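Local atomic coordinates of PmbA-related protein (Thermotoga maritima, PDB entry 1VL4), a protein that is of uncertain function but may act as a metallopeptidase. Residues A[359-373]-A[387-399]. Residues are numbered along the deposited sequence; the frame is centred on the assembly and turned at random.
Sequences LKEMDRGVVITEVEG and LFAKGYWVENGEI
G365 and V394 begin a ladder of antiparallel hydrogen bonds that joins strand 365-372 to strand 384-395, a worked example of how a sheet absorbs an extra residue. V394 N reaches G365 O at 2.9 Å, with the donor nearly in line with the carbonyl; the pairings of V367 with Y392, E370 with K390 and E372 with F388 continue the ladder. Between I368 and E370 the ladder carries a classic beta bulge, T369 and E370 both facing K390: K390 O takes T369 N at 2.8 Å and, more weakly, E370 N at 3.5 Å, shifting the register by one. Beyond the G365-V394 pair, D363 O accepts G397 N at 2.9 Å, tying the type I' turn 395-398 to D363, the first residue after helix 355-362.

Among side chains, W393 has its CG anti to the backbone N (chi1 180°), which swings the indole across the partner strand. G365 O sits 3.3 Å above one ring face, near the rim. The ring's edge meets R364 nearly at right angles (planes 88° apart); W393 CZ2 lies 3.7 Å from R364 CZ, over the centre of the guanidinium. With alanine in place of W393, the R364 guanidinium would lose the ring edge over its face and is likely to be freer to turn. On the other face of the sheet, V394 CG2 packs 3.5 Å from V367 CG2 and also touches L359 and M362. T369 CG2 meets the Y392 ring edge, and a water bridges T369 OG1 and Y392 OH, a hydroxyl also bonded to S223.

Strand 365-372 thus lies between strand 384-395 and the parallel strand 233-239, with helix 355-362 packed beside V394 and helix 241-247 against I368 and V371.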
ATOM      1  N   LEU A 359       5.032   8.246 -36.521  1.00 13.33           N
ATOM      2  CA  LEU A 359       4.899   9.718 -36.564  1.00 16.86           C
ATOM      3  C   LEU A 359       4.501  10.192 -37.954  1.00 17.04           C
ATOM      4  O   LEU A 359       3.552  10.984 -38.140  1.00 15.98           O
ATOM      5  CB  LEU A 359       6.225  10.393 -36.213  1.00 19.71           C
ATOM      6  CG  LEU A 359       6.491  10.544 -34.723  1.00 21.18           C
ATOM      7  CD1 LEU A 359       7.960  10.969 -34.513  1.00 20.65           C
ATOM      8  CD2 LEU A 359       5.536  11.539 -34.121  1.00 21.62           C
ATOM      9  N   LYS A 360       5.265   9.698 -38.924  1.00 15.58           N
ATOM     10  CA  LYS A 360       5.077  10.034 -40.311  1.00 13.64           C
ATOM     11  C   LYS A 360       3.687   9.609 -40.753  1.00 14.54           C
ATOM     12  O   LYS A 360       2.953  10.405 -41.374  1.00 14.54           O
ATOM     13  CB  LYS A 360       6.156   9.361 -41.166  1.00 17.88           C
ATOM     14  CG  LYS A 360       7.352  10.225 -41.611  1.00 28.51           C
ATOM     15  CD  LYS A 360       7.936  11.080 -40.496  1.00 37.50           C
ATOM     16  CE  LYS A 360       8.883  12.127 -41.049  1.00 38.25           C
ATOM     17  NZ  LYS A 360       8.195  13.121 -41.945  1.00 44.83           N
ATOM     18  N   GLU A 361       3.292   8.374 -40.444  1.00 13.67           N
ATOM     19  CA  GLU A 361       1.941   7.909 -40.834  1.00 15.20           C
ATOM     20  C   GLU A 361       0.827   8.724 -40.181  1.00 13.85           C
ATOM     21  O   GLU A 361      -0.163   9.033 -40.828  1.00 12.89           O
ATOM     22  CB  GLU A 361       1.721   6.456 -40.455  1.00 19.50           C
ATOM     23  CG  GLU A 361       2.594   5.463 -41.167  1.00 29.17           C
ATOM     24  CD  GLU A 361       2.013   5.031 -42.472  1.00 36.42           C
ATOM     25  OE1 GLU A 361       1.045   5.674 -42.933  1.00 44.27           O
ATOM     26  OE2 GLU A 361       2.532   4.042 -43.031  1.00 39.50           O
ATOM     27  N   MET A 362       0.958   9.027 -38.883  1.00 12.48           N
ATOM     28  CA  MET A 362      -0.030   9.854 -38.212  1.00 11.69           C
ATOM     29  C   MET A 362      -0.107  11.253 -38.825  1.00 11.46           C
ATOM     30  O   MET A 362      -1.200  11.795 -39.000  1.00 11.75           O
ATOM     31  CB  MET A 362       0.291   9.996 -36.729  1.00 10.27           C
ATOM     32  CG  MET A 362      -0.754  10.893 -36.002  1.00 15.89           C
ATOM     33  SD  MET A 362      -0.557  10.946 -34.220  1.00 13.70           S
ATOM     34  CE  MET A 362       0.994  11.838 -34.094  1.00 15.99           C
ATOM     35  N   ASP A 363       1.069  11.828 -39.078  1.00 10.45           N
ATOM     36  CA  ASP A 363       1.278  13.115 -39.720  1.00 11.31           C
ATOM     37  C   ASP A 363       0.854  14.340 -38.898  1.00 11.40           C
ATOM     38  O   ASP A 363       1.543  15.366 -38.893  1.00 14.33           O
ATOM     39  CB  ASP A 363       0.601  13.155 -41.090  1.00 13.54           C
ATOM     40  CG  ASP A 363       0.781  14.498 -41.781  1.00 18.49           C
ATOM     41  OD1 ASP A 363       1.934  14.804 -42.142  1.00 25.19           O
ATOM     42  OD2 ASP A 363      -0.201  15.258 -41.935  1.00 21.95           O
ATOM     43  N   ARG A 364      -0.313  14.283 -38.280  1.00 11.36           N
ATOM     44  CA  ARG A 364      -0.778  15.391 -37.461  1.00 10.95           C
ATOM     45  C   ARG A 364      -1.623  14.902 -36.277  1.00  9.79           C
ATOM     46  O   ARG A 364      -2.603  14.208 -36.446  1.00  5.95           O
ATOM     47  CB  ARG A 364      -1.543  16.362 -38.326  1.00 14.36           C
ATOM     48  CG  ARG A 364      -1.861  17.668 -37.681  1.00 15.82           C
ATOM     49  CD  ARG A 364      -2.473  18.574 -38.719  1.00 22.69           C
ATOM     50  NE  ARG A 364      -2.893  19.834 -38.150  1.00 24.59           N
ATOM     51  CZ  ARG A 364      -3.987  20.001 -37.407  1.00 31.40           C
ATOM     52  NH1 ARG A 364      -4.784  18.971 -37.132  1.00 27.86           N
ATOM     53  NH2 ARG A 364      -4.284  21.207 -36.932  1.00 25.21           N
ATOM     54  N   GLY A 365      -1.239  15.257 -35.066  1.00  9.02           N
ATOM     55  CA  GLY A 365      -1.881  14.654 -33.919  1.00 11.27           C
ATOM     56  C   GLY A 365      -1.066  14.770 -32.651  1.00 12.01           C
ATOM     57  O   GLY A 365      -0.115  15.551 -32.584  1.00 11.25           O
ATOM     58  N   VAL A 366      -1.463  13.987 -31.651  1.00 11.06           N
ATOM     59  CA  VAL A 366      -0.837  14.017 -30.342  1.00 10.73           C
ATOM     60  C   VAL A 366       0.012  12.770 -30.135  1.00  9.95           C
ATOM     61  O   VAL A 366      -0.391  11.673 -30.499  1.00 11.73           O
ATOM     62  CB  VAL A 366      -1.888  14.070 -29.229  1.00 10.77           C
ATOM     63  CG1 VAL A 366      -1.193  14.083 -27.852  1.00 13.13           C
ATOM     64  CG2 VAL A 366      -2.779  15.303 -29.403  1.00 12.66           C
ATOM     65  N   VAL A 367       1.186  12.963 -29.549  1.00  9.08           N
ATOM     66  CA  VAL A 367       1.987  11.864 -29.029  1.00 10.16           C
ATOM     67  C   VAL A 367       1.828  11.882 -27.493  1.00 10.20           C
ATOM     68  O   VAL A 367       2.036  12.895 -26.866  1.00  7.25           O
ATOM     69  CB  VAL A 367       3.471  11.995 -29.405  1.00  8.62           C
ATOM     70  CG1 VAL A 367       4.335  10.975 -28.613  1.00  9.58           C
ATOM     71  CG2 VAL A 367       3.669  11.828 -30.927  1.00 14.74           C
ATOM     72  N   ILE A 368       1.423  10.765 -26.913  1.00  9.23           N
ATOM     73  CA  ILE A 368       1.361  10.655 -25.468  1.00  9.72           C
ATOM     74  C   ILE A 368       2.452   9.702 -25.023  1.00 12.30           C
ATOM     75  O   ILE A 368       2.488   8.537 -25.435  1.00 12.27           O
ATOM     76  CB  ILE A 368      -0.061  10.279 -24.990  1.00 12.00           C
ATOM     77  CG1 ILE A 368      -0.900  11.556 -24.985  1.00 19.55           C
ATOM     78  CG2 ILE A 368      -0.073   9.652 -23.552  1.00 12.78           C
ATOM     79  CD1 ILE A 368      -2.291  11.294 -25.195  1.00 29.72           C
ATOM     80  N   THR A 369       3.340  10.232 -24.179  1.00 13.02           N
ATOM     81  CA  THR A 369       4.534   9.511 -23.717  1.00 15.19           C
ATOM     82  C   THR A 369       4.409   8.949 -22.308  1.00 14.61           C
ATOM     83  O   THR A 369       5.080   7.992 -21.991  1.00 15.56           O
ATOM     84  CB  THR A 369       5.775  10.407 -23.716  1.00 12.69           C
ATOM     85  OG1 THR A 369       5.493  11.602 -22.967  1.00 16.72           O
ATOM     86  CG2 THR A 369       6.165  10.776 -25.154  1.00 19.06           C
ATOM     87  N   GLU A 370       3.579   9.563 -21.478  1.00 15.27           N
ATOM     88  CA  GLU A 370       3.342   9.081 -20.114  1.00 17.68           C
ATOM     89  C   GLU A 370       1.910   9.386 -19.704  1.00 17.16           C
ATOM     90  O   GLU A 370       1.331  10.403 -20.126  1.00 18.71           O
ATOM     91  CB  GLU A 370       4.302   9.750 -19.121  1.00 19.36           C
ATOM     92  CG  GLU A 370       5.805   9.716 -19.546  1.00 21.47           C
ATOM     93  CD  GLU A 370       6.413   8.330 -19.468  1.00 30.34           C
ATOM     94  OE1 GLU A 370       5.758   7.409 -18.892  1.00 35.55           O
ATOM     95  OE2 GLU A 370       7.551   8.160 -19.978  1.00 29.96           O
ATOM     96  N   VAL A 371       1.337   8.481 -18.908  1.00 18.11           N
ATOM     97  CA  VAL A 371       0.047   8.721 -18.218  1.00 17.53           C
ATOM     98  C   VAL A 371       0.203   8.627 -16.676  1.00 18.84           C
ATOM     99  O   VAL A 371       1.059   7.937 -16.172  1.00 21.74           O
ATOM    100  CB  VAL A 371      -1.038   7.733 -18.695  1.00 16.72           C
ATOM    101  CG1 VAL A 371      -1.482   8.056 -20.109  1.00 22.75           C
ATOM    102  CG2 VAL A 371      -0.557   6.277 -18.617  1.00 21.72           C
ATOM    103  N   GLU A 372      -0.638   9.328 -15.942  1.00 21.54           N
ATOM    104  CA  GLU A 372      -0.537   9.391 -14.490  1.00 25.96           C
ATOM    105  C   GLU A 372      -1.927   9.265 -13.902  1.00 26.17           C
ATOM    106  O   GLU A 372      -2.921   9.714 -14.517  1.00 25.96           O
ATOM    107  CB  GLU A 372       0.071  10.743 -14.051  1.00 27.16           C
ATOM    108  CG  GLU A 372       1.597  10.879 -14.343  1.00 38.26           C
ATOM    109  CD  GLU A 372       1.972  11.671 -15.614  1.00 48.04           C
ATOM    110  OE1 GLU A 372       1.257  12.622 -16.009  1.00 52.33           O
ATOM    111  OE2 GLU A 372       3.028  11.349 -16.210  1.00 56.33           O
ATOM    112  N   GLY A 373      -1.986   8.663 -12.710  1.00 25.87           N
ATOM    113  CA  GLY A 373      -3.215   8.599 -11.927  1.00 25.64           C
ATOM    114  C   GLY A 373      -4.093   7.418 -12.265  1.00 24.49           C
ATOM    115  O   GLY A 373      -5.311   7.536 -12.249  1.00 26.34           O
ATOM    116  N   LEU A 387      -7.349  10.433 -17.407  1.00 15.29           N
ATOM    117  CA  LEU A 387      -5.985  10.351 -16.924  1.00 13.72           C
ATOM    118  C   LEU A 387      -5.227  11.582 -17.346  1.00 14.06           C
ATOM    119  O   LEU A 387      -5.317  12.015 -18.511  1.00 16.40           O
ATOM    120  CB  LEU A 387      -5.287   9.111 -17.515  1.00 11.92           C
ATOM    121  CG  LEU A 387      -5.806   7.729 -17.111  1.00 16.94           C
ATOM    122  CD1 LEU A 387      -5.186   6.674 -17.997  1.00 17.42           C
ATOM    123  CD2 LEU A 387      -5.550   7.419 -15.624  1.00 22.40           C
ATOM    124  N   PHE A 388      -4.473  12.145 -16.414  1.00 15.71           N
ATOM    125  CA  PHE A 388      -3.501  13.160 -16.748  1.00 18.10           C
ATOM    126  C   PHE A 388      -2.436  12.527 -17.620  1.00 16.73           C
ATOM    127  O   PHE A 388      -2.143  11.342 -17.495  1.00 18.70           O
ATOM    128  CB  PHE A 388      -2.847  13.739 -15.506  1.00 21.22           C
ATOM    129  CG  PHE A 388      -3.785  14.470 -14.608  1.00 26.82           C
ATOM    130  CD1 PHE A 388      -4.521  13.792 -13.649  1.00 37.38           C
ATOM    131  CD2 PHE A 388      -3.907  15.835 -14.691  1.00 32.03           C
ATOM    132  CE1 PHE A 388      -5.379  14.470 -12.806  1.00 32.05           C
ATOM    133  CE2 PHE A 388      -4.751  16.511 -13.843  1.00 35.07           C
ATOM    134  CZ  PHE A 388      -5.486  15.823 -12.903  1.00 30.51           C
ATOM    135  N   ALA A 389      -1.867  13.320 -18.520  1.00 18.20           N
ATOM    136  CA  ALA A 389      -0.919  12.774 -19.494  1.00 19.68           C
ATOM    137  C   ALA A 389       0.138  13.795 -19.895  1.00 21.53           C
ATOM    138  O   ALA A 389      -0.020  15.005 -19.659  1.00 20.65           O
ATOM    139  CB  ALA A 389      -1.679  12.261 -20.737  1.00 15.09           C
ATOM    140  N   LYS A 390       1.235  13.279 -20.441  1.00 21.73           N
ATOM    141  CA  LYS A 390       2.319  14.091 -21.024  1.00 22.23           C
ATOM    142  C   LYS A 390       2.479  13.673 -22.483  1.00 17.51           C
ATOM    143  O   LYS A 390       2.335  12.501 -22.809  1.00 15.75           O
ATOM    144  CB  LYS A 390       3.645  13.768 -20.313  1.00 23.23           C
ATOM    145  CG  LYS A 390       3.873  14.455 -18.948  1.00 29.55           C
ATOM    146  CD  LYS A 390       5.058  13.784 -18.237  1.00 28.93           C
ATOM    147  CE  LYS A 390       5.778  14.729 -17.297  1.00 36.01           C
ATOM    148  NZ  LYS A 390       5.008  14.994 -16.024  1.00 44.91           N
ATOM    149  N   GLY A 391       2.821  14.622 -23.337  1.00 17.31           N
ATOM    150  CA  GLY A 391       3.046  14.333 -24.737  1.00 16.72           C
ATOM    151  C   GLY A 391       3.457  15.566 -25.543  1.00 18.98           C
ATOM    152  O   GLY A 391       3.936  16.565 -24.982  1.00 12.56           O
ATOM    153  N   TYR A 392       3.238  15.470 -26.863  1.00 16.46           N
ATOM    154  CA  TYR A 392       3.755  16.403 -27.853  1.00 14.78           C
ATOM    155  C   TYR A 392       2.687  16.614 -28.927  1.00 12.12           C
ATOM    156  O   TYR A 392       1.837  15.740 -29.124  1.00 10.11           O
ATOM    157  CB  TYR A 392       5.014  15.792 -28.509  1.00 15.81           C
ATOM    158  CG  TYR A 392       6.101  15.515 -27.504  1.00 21.93           C
ATOM    159  CD1 TYR A 392       6.050  14.373 -26.721  1.00 22.93           C
ATOM    160  CD2 TYR A 392       7.135  16.433 -27.270  1.00 25.61           C
ATOM    161  CE1 TYR A 392       7.003  14.133 -25.745  1.00 28.81           C
ATOM    162  CE2 TYR A 392       8.125  16.180 -26.287  1.00 24.38           C
ATOM    163  CZ  TYR A 392       8.043  15.028 -25.535  1.00 24.08           C
ATOM    164  OH  TYR A 392       8.979  14.712 -24.554  1.00 35.90           O
ATOM    165  N   TRP A 393       2.784  17.739 -29.632  1.00 10.98           N
ATOM    166  CA  TRP A 393       2.010  18.027 -30.835  1.00 12.10           C
ATOM    167  C   TRP A 393       2.898  17.684 -32.047  1.00 12.83           C
ATOM    168  O   TRP A 393       4.096  17.995 -32.062  1.00 13.20           O
ATOM    169  CB  TRP A 393       1.587  19.504 -30.890  1.00 12.78           C
ATOM    170  CG  TRP A 393       0.805  19.805 -32.125  1.00 12.10           C
ATOM    171  CD1 TRP A 393       1.209  20.546 -33.203  1.00 13.27           C
ATOM    172  CD2 TRP A 393      -0.508  19.319 -32.442  1.00 10.72           C
ATOM    173  NE1 TRP A 393       0.219  20.561 -34.158  1.00 16.22           N
ATOM    174  CE2 TRP A 393      -0.830  19.790 -33.722  1.00 13.79           C
ATOM    175  CE3 TRP A 393      -1.427  18.510 -31.775  1.00 12.18           C
ATOM    176  CZ2 TRP A 393      -2.054  19.511 -34.328  1.00 17.18           C
ATOM    177  CZ3 TRP A 393      -2.633  18.231 -32.387  1.00 12.53           C
ATOM    178  CH2 TRP A 393      -2.934  18.722 -33.635  1.00 10.88           C
ATOM    179  N   VAL A 394       2.306  17.028 -33.041  1.00 12.00           N
ATOM    180  CA  VAL A 394       2.997  16.655 -34.249  1.00 11.36           C
ATOM    181  C   VAL A 394       2.313  17.368 -35.396  1.00  9.57           C
ATOM    182  O   VAL A 394       1.104  17.371 -35.489  1.00  9.89           O
ATOM    183  CB  VAL A 394       2.897  15.129 -34.467  1.00 11.28           C
ATOM    184  CG1 VAL A 394       3.516  14.698 -35.801  1.00 11.05           C
ATOM    185  CG2 VAL A 394       3.535  14.393 -33.310  1.00 10.89           C
ATOM    186  N   GLU A 395       3.089  18.010 -36.241  1.00 13.70           N
ATOM    187  CA  GLU A 395       2.599  18.452 -37.553  1.00 16.98           C
ATOM    188  C   GLU A 395       3.606  18.076 -38.629  1.00 15.26           C
ATOM    189  O   GLU A 395       4.817  18.111 -38.421  1.00 16.06           O
ATOM    190  CB  GLU A 395       2.254  19.943 -37.601  1.00 16.73           C
ATOM    191  CG  GLU A 395       2.849  20.766 -36.496  1.00 24.08           C
ATOM    192  CD  GLU A 395       2.389  22.219 -36.525  1.00 26.91           C
ATOM    193  OE1 GLU A 395       1.314  22.504 -37.117  1.00 32.69           O
ATOM    194  OE2 GLU A 395       3.114  23.072 -35.945  1.00 36.67           O
ATOM    195  N   ASN A 396       3.074  17.704 -39.776  1.00 16.92           N
ATOM    196  CA  ASN A 396       3.862  17.223 -40.896  1.00 18.57           C
ATOM    197  C   ASN A 396       4.797  16.108 -40.547  1.00 17.72           C
ATOM    198  O   ASN A 396       5.895  16.067 -41.074  1.00 19.23           O
ATOM    199  CB  ASN A 396       4.636  18.382 -41.522  1.00 20.30           C
ATOM    200  CG  ASN A 396       3.725  19.391 -42.122  1.00 21.21           C
ATOM    201  OD1 ASN A 396       2.893  19.049 -42.983  1.00 23.86           O
ATOM    202  ND2 ASN A 396       3.813  20.646 -41.639  1.00 17.60           N
ATOM    203  N   GLY A 397       4.372  15.203 -39.662  1.00 17.18           N
ATOM    204  CA  GLY A 397       5.153  14.019 -39.331  1.00 15.88           C
ATOM    205  C   GLY A 397       6.337  14.224 -38.396  1.00 18.38           C
ATOM    206  O   GLY A 397       7.174  13.309 -38.209  1.00 19.00           O
ATOM    207  N   GLU A 398       6.370  15.376 -37.746  1.00 18.82           N
ATOM    208  CA  GLU A 398       7.462  15.771 -36.855  1.00 22.23           C
ATOM    209  C   GLU A 398       6.924  16.368 -35.567  1.00 18.48           C
ATOM    210  O   GLU A 398       5.984  17.166 -35.593  1.00 18.14           O
ATOM    211  CB  GLU A 398       8.323  16.839 -37.562  1.00 23.36           C
ATOM    212  CG  GLU A 398       9.189  16.236 -38.689  1.00 31.71           C
ATOM    213  CD  GLU A 398       9.878  17.278 -39.541  1.00 32.38           C
ATOM    214  OE1 GLU A 398      10.144  18.402 -39.035  1.00 45.62           O
ATOM    215  OE2 GLU A 398      10.150  16.970 -40.731  1.00 51.72           O
ATOM    216  N   ILE A 399       7.557  16.052 -34.447  1.00 17.82           N
ATOM    217  CA  ILE A 399       7.168  16.659 -33.170  1.00 18.90           C
ATOM    218  C   ILE A 399       7.421  18.160 -33.283  1.00 19.71           C
ATOM    219  O   ILE A 399       8.503  18.589 -33.685  1.00 20.18           O
ATOM    220  CB  ILE A 399       7.917  16.014 -31.968  1.00 21.04           C
ATOM    221  CG1 ILE A 399       7.430  14.563 -31.761  1.00 19.76           C
ATOM    222  CG2 ILE A 399       7.745  16.826 -30.699  1.00 16.50           C
ATOM    223  CD1 ILE A 399       8.397  13.732 -31.019  1.00 26.47           C
TER
HETATM  224  O   HOH W   1       8.378  12.686 -22.480  1.00 32.69           O